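Local coordinates for protein endonuclease NucS (Pyrococcus abyssi, PDB 2VLD) that cleaves the 3' and 5' single-stranded ends of branched DNA as a homodimer, binds single-stranded DNA and interacts with PCNA, at residues E127-M130 with A131-I134; S186-K189 with R190-S194. The protein carries 2 engineered substitutions. All blocks are in the same frame, centred on the assembly; numbering follows the deposited sequence.

Interaction 1 (E127-M130 with A131-I134); sequences EAEM and ANLI
Glu127 O accepts the backbone N-H of Ala131, N to O 3.0 Å, in the first of four successive i to i+4 bonds. Asn132 N bonds to Ala128 O in the same way. The bond from Leu133 N to Glu129 O is the longest of the four at 3.2 Å. Ile134 N closes the series on Met130 O at 3.0 Å. Side chains of the second segment settle against these carbonyls. Ile134 CG1 lies beside its own backbone N (chi1 -66°), which brings it to 3.4 Å from Met130 O. The Asn132 amide folds back along the helix, with its CG 3.3 Å from Ala128 O. The Glu129 carboxylate stays at a distance, its OE2 4.2 Å from Asn132 ND2, and the two flat groups are turned 74° apart. The Asn132 OD1 is instead held by Arg150, on the strand 146-154. Met130, Ala131 and Ile134 give the helix an apolar flank. The selenomethionine Met130 and Ala131 rest on Leu175, and Ile134 reaches Leu173, Leu175, Val140, Ile141 and Phe145. Glu127 makes a long, weak ion pair with Arg177. This is a regular amphipathic alpha-helix, packed on the central strand 170-175 of the mixed sheet in the PD-(D/E)XK nuclease domain.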
ATOM      1  N   GLU A 127     -20.002   7.631 -22.265  1.00 84.56           N
ATOM      2  CA  GLU A 127     -20.618   8.914 -21.962  1.00 81.98           C
ATOM      3  C   GLU A 127     -20.059  10.023 -22.869  1.00 79.97           C
ATOM      4  O   GLU A 127     -20.708  11.052 -23.090  1.00 79.53           O
ATOM      5  CB  GLU A 127     -20.447   9.213 -20.473  1.00 82.12           C
ATOM      6  CG  GLU A 127     -21.047   8.100 -19.607  1.00 82.96           C
ATOM      7  CD  GLU A 127     -20.580   8.095 -18.160  1.00 84.96           C
ATOM      8  OE1 GLU A 127     -19.865   9.032 -17.727  1.00 86.75           O
ATOM      9  OE2 GLU A 127     -20.947   7.133 -17.446  1.00 84.92           O
ATOM     10  N   ALA A 128     -18.865   9.790 -23.416  1.00 77.41           N
ATOM     11  CA  ALA A 128     -18.331  10.628 -24.482  1.00 75.07           C
ATOM     12  C   ALA A 128     -19.248  10.619 -25.715  1.00 73.61           C
ATOM     13  O   ALA A 128     -19.500  11.670 -26.309  1.00 73.29           O
ATOM     14  CB  ALA A 128     -16.916  10.200 -24.848  1.00 75.01           C
ATOM     15  N   GLU A 129     -19.756   9.440 -26.083  1.00 71.92           N
ATOM     16  CA  GLU A 129     -20.727   9.314 -27.184  1.00 70.36           C
ATOM     17  C   GLU A 129     -22.081   9.992 -26.921  1.00 67.87           C
ATOM     18  O   GLU A 129     -22.737  10.466 -27.856  1.00 67.45           O
ATOM     19  CB  GLU A 129     -20.945   7.851 -27.572  1.00 71.31           C
ATOM     20  CG  GLU A 129     -20.543   7.520 -29.021  1.00 76.23           C
ATOM     21  CD  GLU A 129     -19.179   6.833 -29.149  1.00 82.76           C
ATOM     22  OE1 GLU A 129     -18.886   5.908 -28.351  1.00 84.45           O
ATOM     23  OE2 GLU A 129     -18.411   7.200 -30.074  1.00 84.62           O
HETATM   24  N   MSE A 130     -22.500  10.031 -25.659  1.00 65.04           N
HETATM   25  CA  MSE A 130     -23.719  10.741 -25.293  1.00 62.39           C
HETATM   26  C   MSE A 130     -23.490  12.240 -25.460  1.00 61.54           C
HETATM   27  O   MSE A 130     -24.369  12.975 -25.937  1.00 60.93           O
HETATM   28  CB  MSE A 130     -24.126  10.417 -23.854  1.00 61.99           C
HETATM   29  CG  MSE A 130     -24.620   9.007 -23.646  1.00 59.64           C
HETATM   30 SE   MSE A 130     -24.832   8.568 -21.757  1.00 63.14          SE
HETATM   31  CE  MSE A 130     -26.533   9.509 -21.407  1.00 52.38           C
ATOM     32  N   ALA A 131     -22.296  12.679 -25.066  1.00 60.70           N
ATOM     33  CA  ALA A 131     -21.906  14.072 -25.210  1.00 60.02           C
ATOM     34  C   ALA A 131     -21.938  14.443 -26.679  1.00 59.86           C
ATOM     35  O   ALA A 131     -22.465  15.496 -27.036  1.00 59.76           O
ATOM     36  CB  ALA A 131     -20.525  14.321 -24.611  1.00 59.65           C
ATOM     37  N   ASN A 132     -21.404  13.565 -27.529  1.00 59.77           N
ATOM     38  CA  ASN A 132     -21.416  13.797 -28.971  1.00 59.90           C
ATOM     39  C   ASN A 132     -22.826  14.058 -29.481  1.00 60.13           C
ATOM     40  O   ASN A 132     -23.051  14.938 -30.304  1.00 59.97           O
ATOM     41  CB  ASN A 132     -20.801  12.616 -29.721  1.00 59.76           C
ATOM     42  CG  ASN A 132     -19.306  12.499 -29.508  1.00 59.78           C
ATOM     43  OD1 ASN A 132     -18.649  13.438 -29.057  1.00 60.15           O
ATOM     44  ND2 ASN A 132     -18.758  11.341 -29.843  1.00 59.52           N
ATOM     45  N   LEU A 133     -23.772  13.287 -28.962  1.00 60.76           N
ATOM     46  CA  LEU A 133     -25.159  13.395 -29.350  1.00 61.38           C
ATOM     47  C   LEU A 133     -25.703  14.764 -28.953  1.00 60.85           C
ATOM     48  O   LEU A 133     -26.399  15.415 -29.739  1.00 60.99           O
ATOM     49  CB  LEU A 133     -25.955  12.285 -28.669  1.00 62.25           C
ATOM     50  CG  LEU A 133     -26.940  11.441 -29.485  1.00 65.47           C
ATOM     51  CD1 LEU A 133     -28.091  12.288 -30.058  1.00 68.22           C
ATOM     52  CD2 LEU A 133     -26.208  10.655 -30.590  1.00 68.51           C
ATOM     53  N   ILE A 134     -25.368  15.196 -27.737  1.00 60.18           N
ATOM     54  CA  ILE A 134     -25.846  16.471 -27.183  1.00 59.12           C
ATOM     55  C   ILE A 134     -25.306  17.686 -27.942  1.00 59.73           C
ATOM     56  O   ILE A 134     -26.043  18.648 -28.182  1.00 59.51           O
ATOM     57  CB  ILE A 134     -25.533  16.594 -25.677  1.00 58.46           C
ATOM     58  CG1 ILE A 134     -26.335  15.562 -24.891  1.00 56.56           C
ATOM     59  CG2 ILE A 134     -25.892  17.978 -25.164  1.00 57.69           C
ATOM     60  CD1 ILE A 134     -25.709  15.158 -23.614  1.00 52.30           C
TER

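Interaction 2 (S186-K189 with R190-S194); sequences SQMK and RYVDS. Engineered in segment 186-189: Met188 (natural residue Leu).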
ATOM      1  N   SER A 186     -25.900  13.449  -6.157  1.00 54.88           N
ATOM      2  CA  SER A 186     -25.017  14.136  -5.203  1.00 55.20           C
ATOM      3  C   SER A 186     -23.767  14.682  -5.881  1.00 55.18           C
ATOM      4  O   SER A 186     -23.297  15.785  -5.556  1.00 55.10           O
ATOM      5  CB  SER A 186     -24.585  13.177  -4.095  1.00 55.43           C
ATOM      6  OG  SER A 186     -25.710  12.566  -3.495  1.00 56.52           O
ATOM      7  N   GLN A 187     -23.229  13.896  -6.814  1.00 54.84           N
ATOM      8  CA  GLN A 187     -22.087  14.317  -7.606  1.00 55.02           C
ATOM      9  C   GLN A 187     -22.466  15.599  -8.357  1.00 54.04           C
ATOM     10  O   GLN A 187     -21.833  16.647  -8.183  1.00 53.38           O
ATOM     11  CB  GLN A 187     -21.602  13.182  -8.529  1.00 54.68           C
ATOM     12  CG  GLN A 187     -20.242  13.453  -9.179  1.00 57.36           C
ATOM     13  CD  GLN A 187     -19.476  12.200  -9.661  1.00 57.63           C
ATOM     14  OE1 GLN A 187     -19.082  11.348  -8.855  1.00 62.17           O
ATOM     15  NE2 GLN A 187     -19.218  12.121 -10.972  1.00 57.63           N
HETATM   16  N   MSE A 188     -23.545  15.536  -9.133  1.00 53.50           N
HETATM   17  CA  MSE A 188     -23.995  16.701  -9.878  1.00 53.53           C
HETATM   18  C   MSE A 188     -24.297  17.900  -8.973  1.00 54.41           C
HETATM   19  O   MSE A 188     -23.939  19.044  -9.302  1.00 54.14           O
HETATM   20  CB  MSE A 188     -25.214  16.367 -10.719  1.00 52.78           C
HETATM   21  CG  MSE A 188     -25.646  17.536 -11.565  1.00 51.17           C
HETATM   22 SE   MSE A 188     -27.050  17.026 -12.795  1.00 54.66          SE
HETATM   23  CE  MSE A 188     -28.484  16.819 -11.508  1.00 41.48           C
ATOM     24  N   LYS A 189     -24.952  17.635  -7.843  1.00 55.40           N
ATOM     25  CA  LYS A 189     -25.243  18.674  -6.860  1.00 56.93           C
ATOM     26  C   LYS A 189     -23.988  19.454  -6.502  1.00 56.86           C
ATOM     27  O   LYS A 189     -23.992  20.680  -6.537  1.00 57.15           O
ATOM     28  CB  LYS A 189     -25.876  18.084  -5.596  1.00 56.97           C
ATOM     29  CG  LYS A 189     -26.205  19.135  -4.547  1.00 58.23           C
ATOM     30  CD  LYS A 189     -26.923  18.559  -3.332  1.00 58.96           C
ATOM     31  CE  LYS A 189     -26.895  19.538  -2.145  1.00 62.80           C
ATOM     32  NZ  LYS A 189     -27.398  20.905  -2.500  1.00 64.05           N
ATOM     33  N   ARG A 190     -22.916  18.736  -6.176  1.00 57.26           N
ATOM     34  CA  ARG A 190     -21.655  19.360  -5.798  1.00 57.36           C
ATOM     35  C   ARG A 190     -21.183  20.344  -6.866  1.00 57.24           C
ATOM     36  O   ARG A 190     -20.758  21.454  -6.546  1.00 57.32           O
ATOM     37  CB  ARG A 190     -20.595  18.296  -5.538  1.00 57.40           C
ATOM     38  CG  ARG A 190     -19.400  18.806  -4.763  1.00 58.55           C
ATOM     39  CD  ARG A 190     -18.450  17.691  -4.384  1.00 58.69           C
ATOM     40  NE  ARG A 190     -17.519  17.393  -5.464  1.00 59.08           N
ATOM     41  CZ  ARG A 190     -17.495  16.249  -6.144  1.00 56.83           C
ATOM     42  NH1 ARG A 190     -18.347  15.274  -5.852  1.00 55.98           N
ATOM     43  NH2 ARG A 190     -16.605  16.075  -7.106  1.00 54.32           N
ATOM     44  N   TYR A 191     -21.287  19.937  -8.131  1.00 57.24           N
ATOM     45  CA  TYR A 191     -20.882  20.773  -9.259  1.00 56.94           C
ATOM     46  C   TYR A 191     -21.749  22.004  -9.329  1.00 57.09           C
ATOM     47  O   TYR A 191     -21.240  23.109  -9.477  1.00 56.99           O
ATOM     48  CB  TYR A 191     -20.958  20.009 -10.588  1.00 56.38           C
ATOM     49  CG  TYR A 191     -20.188  18.710 -10.619  1.00 55.64           C
ATOM     50  CD1 TYR A 191     -20.681  17.613 -11.319  1.00 56.09           C
ATOM     51  CD2 TYR A 191     -18.968  18.573  -9.949  1.00 55.65           C
ATOM     52  CE1 TYR A 191     -19.989  16.421 -11.359  1.00 55.15           C
ATOM     53  CE2 TYR A 191     -18.262  17.377  -9.976  1.00 54.83           C
ATOM     54  CZ  TYR A 191     -18.778  16.305 -10.684  1.00 55.11           C
ATOM     55  OH  TYR A 191     -18.091  15.112 -10.723  1.00 54.63           O
ATOM     56  N   VAL A 192     -23.059  21.806  -9.196  1.00 57.77           N
ATOM     57  CA  VAL A 192     -24.019  22.909  -9.263  1.00 58.47           C
ATOM     58  C   VAL A 192     -23.762  23.933  -8.148  1.00 59.07           C
ATOM     59  O   VAL A 192     -23.602  25.120  -8.420  1.00 58.60           O
ATOM     60  CB  VAL A 192     -25.481  22.385  -9.268  1.00 58.35           C
ATOM     61  CG1 VAL A 192     -26.478  23.524  -9.125  1.00 58.86           C
ATOM     62  CG2 VAL A 192     -25.760  21.612 -10.541  1.00 57.64           C
ATOM     63  N   ASP A 193     -23.688  23.452  -6.909  1.00 60.32           N
ATOM     64  CA  ASP A 193     -23.411  24.297  -5.753  1.00 61.81           C
ATOM     65  C   ASP A 193     -22.120  25.086  -5.913  1.00 62.22           C
ATOM     66  O   ASP A 193     -22.098  26.286  -5.650  1.00 62.47           O
ATOM     67  CB  ASP A 193     -23.355  23.462  -4.473  1.00 62.24           C
ATOM     68  CG  ASP A 193     -24.722  22.969  -4.033  1.00 64.08           C
ATOM     69  OD1 ASP A 193     -25.747  23.494  -4.525  1.00 66.94           O
ATOM     70  OD2 ASP A 193     -24.769  22.051  -3.185  1.00 65.35           O
ATOM     71  N   SER A 194     -21.057  24.412  -6.351  1.00 62.78           N
ATOM     72  CA  SER A 194     -19.769  25.050  -6.640  1.00 62.98           C
ATOM     73  C   SER A 194     -19.945  26.229  -7.599  1.00 63.02           C
ATOM     74  O   SER A 194     -19.411  27.311  -7.372  1.00 62.88           O
ATOM     75  CB  SER A 194     -18.788  24.013  -7.216  1.00 62.96           C
ATOM     76  OG  SER A 194     -17.591  24.602  -7.704  1.00 63.11           O
TER
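Arg190 N bonds to Ser186 O, one turn back in helix 182-199, at 3.0 Å. This helix is the crossover of the beta-alpha-beta unit that joins strands 170-175 and 203-209 in the PD-(D/E)XK nuclease domain. Gln187 comes next and meets Tyr191 with both backbone and side chain. Its O lies 3.4 Å above the plane of the Tyr191 ring, over the centre, and also takes a weak bond from Tyr191 N. Its side chain runs alongside the ring in the same direction, with CG 3.5 Å from Tyr191 CZ and the amide plane 62° from the ring plane. The polar ends part here: Gln187 NE2 bonds to Glu174, while Tyr191 OH bonds to Glu40 of the second subunit. Arg190 also forms a salt bridge to that Glu40. Met188, an engineered replacement of the natural leucine, is present as selenomethionine. Its O accepts Val192 N at 2.9 Å, and its CG lies 4.2 Å from Val192 CG2. Its side chain faces the interior, touching Leu207, Leu220 and Leu225. Lys189 O accepts Asp193 N at 2.8 Å. The extended Lys189 chain bends near its end, at chi4 (53°), where the ammonium meets both Glu223 and Asp193. There Lys189 NZ takes the syn lone pair of Asp193 OD2 at 2.9 Å.

Both interactions are turns of alpha-helix in the C-terminal nuclease domain, and both helices touch strand 170-175. Interaction 1 rests on Leu173 and Leu175 of the strand; Met188 and Tyr191 of interaction 2 touch its Glu174. Their centres are 20 Å apart and their nearest atoms about 7 Å apart, so they do not touch. Each is partly buried. Interaction 1 has two exposed residues, Ala128 and Glu129, whereas interaction 2 has none, with four buried, and it also borders the second subunit. Across interaction 1 the bonds are all backbone to backbone, and Asn132 finds its polar partner outside. Interaction 2 adds an i to i+4 salt bridge between side chains.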